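Side-chain contact in putative fusidic acid resistance protein (Staphylococcus aureus, PDB 2YB5), which confers resistance to the antibiotic fusidic acid, probably by binding elongation factor G and promoting its clearance from the ribosome: residues A[32-35]-A[36-39]. Numbering follows the deposited sequence.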
loop_
_atom_site.group_PDB
_atom_site.type_symbol
_atom_site.label_atom_id
_atom_site.label_comp_id
_atom_site.label_asym_id
_atom_site.label_seq_id
_atom_site.Cartn_x
_atom_site.Cartn_y
_atom_site.Cartn_z
ATOM N N ASN A 32 -17.873 21.833 16.486
ATOM C CA ASN A 32 -17.389 22.545 17.654
ATOM C C ASN A 32 -16.600 21.637 18.596
ATOM O O ASN A 32 -15.515 22.000 19.042
ATOM C CB ASN A 32 -18.556 23.166 18.405
ATOM C CG ASN A 32 -18.104 24.099 19.507
ATOM O OD1 ASN A 32 -17.023 24.700 19.419
ATOM N ND2 ASN A 32 -18.933 24.223 20.556
ATOM N N SER A 33 -17.149 20.460 18.892
ATOM C CA SER A 33 -16.473 19.475 19.749
ATOM C C SER A 33 -15.305 18.772 19.053
ATOM O O SER A 33 -14.394 18.273 19.717
ATOM C CB SER A 33 -17.474 18.428 20.246
ATOM O OG SER A 33 -18.530 19.050 20.963
ATOM N N HIS A 34 -15.337 18.735 17.724
ATOM C CA HIS A 34 -14.349 18.011 16.937
ATOM C C HIS A 34 -13.374 18.932 16.188
ATOM O O HIS A 34 -12.761 18.511 15.213
ATOM C CB HIS A 34 -15.069 17.117 15.915
ATOM C CG HIS A 34 -15.879 16.014 16.526
ATOM N ND1 HIS A 34 -17.071 16.236 17.179
ATOM C CD2 HIS A 34 -15.674 14.674 16.563
ATOM C CE1 HIS A 34 -17.559 15.087 17.606
ATOM N NE2 HIS A 34 -16.735 14.120 17.236
ATOM N N LYS A 35 -13.238 20.184 16.629
ATOM C CA LYS A 35 -12.370 21.137 15.930
ATOM C C LYS A 35 -10.904 20.707 16.008
ATOM O O LYS A 35 -10.191 20.747 15.012
ATOM C CB LYS A 35 -12.530 22.540 16.503
ATOM C CG LYS A 35 -11.806 23.635 15.711
ATOM C CD LYS A 35 -10.350 23.855 16.156
ATOM C CE LYS A 35 -10.227 24.371 17.594
ATOM N NZ LYS A 35 -11.024 25.594 17.830
ATOM N N THR A 36 -10.470 20.305 17.198
ATOM C CA THR A 36 -9.092 19.886 17.413
ATOM C C THR A 36 -8.737 18.665 16.552
ATOM O O THR A 36 -7.654 18.603 15.989
ATOM C CB THR A 36 -8.822 19.600 18.893
ATOM O OG1 THR A 36 -9.079 20.790 19.656
ATOM C CG2 THR A 36 -7.377 19.163 19.099
ATOM N N GLN A 37 -9.671 17.725 16.441
ATOM C CA GLN A 37 -9.527 16.578 15.568
ATOM C C GLN A 37 -9.439 17.026 14.114
ATOM O O GLN A 37 -8.624 16.498 13.363
ATOM C CB GLN A 37 -10.684 15.587 15.734
ATOM C CG GLN A 37 -10.725 14.884 17.098
ATOM C CD GLN A 37 -12.001 14.082 17.320
ATOM O OE1 GLN A 37 -12.179 13.008 16.749
ATOM N NE2 GLN A 37 -12.897 14.603 18.173
ATOM N N LYS A 38 -10.280 17.988 13.726
ATOM C CA LYS A 38 -10.282 18.472 12.346
ATOM C C LYS A 38 -8.940 19.074 11.986
ATOM O O LYS A 38 -8.381 18.756 10.944
ATOM C CB LYS A 38 -11.374 19.512 12.095
ATOM C CG LYS A 38 -11.512 19.902 10.612
ATOM C CD LYS A 38 -12.381 21.149 10.435
ATOM C CE LYS A 38 -11.600 22.439 10.703
ATOM N NZ LYS A 38 -12.282 23.651 10.154
ATOM N N ASP A 39 -8.425 19.947 12.845
ATOM C CA ASP A 39 -7.132 20.575 12.572
ATOM C C ASP A 39 -6.043 19.492 12.559
ATOM O O ASP A 39 -5.104 19.579 11.782
ATOM C CB ASP A 39 -6.793 21.655 13.599
ATOM C CG ASP A 39 -7.715 22.865 13.519
ATOM O OD1 ASP A 39 -8.261 23.158 12.433
ATOM O OD2 ASP A 39 -7.881 23.541 14.553
HETATM O O HOH W 1 -12.207 20.230 19.622
#
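With CG set opposite its own carbonyl carbon in both H34 and Q37 (chi1 near -66° in each), imidazole and carboxamide run side by side in the same direction at the start of helix 35-50. The extended Q37 chain carries its amide NE2 to 3.2 Å from H34 CD2; CG of the ring is farther off at 3.7 Å. Ring and amide planes are turned 35° apart, and NE2 approaches the imidazole obliquely. The ring's ND1 is hydrogen-bonded to D30 O, which helps to hold the ring's rotation, while S33 OG is hydrogen-bonded to D30 OD2. The backbone closes the first turn with two bonds: K38 N donates to H34 O, the carbonyl of the N-cap residue (2.9 Å), and D39 N donates to K35 O in a straighter bond (2.9 Å, 167° at the hydrogen). A water bridges the entry to the helix, giving a hydrogen to S33 O and accepting one from T36 N at 3.0 Å. On another side K35 has CG anti to its backbone N but is bent at chi2, chi3 and chi4, bringing CD to 3.0 Å from D39 OD2. Its NZ stops 5.0 Å from that oxygen, so any attraction between the charges acts without direct contact. K38 NZ forms a salt bridge with D64. At this surface corner of the N-terminal region, H34 and Q37 touch L25 and K38 touches L22, seating the first turn of helix 35-50 against helix 9-27.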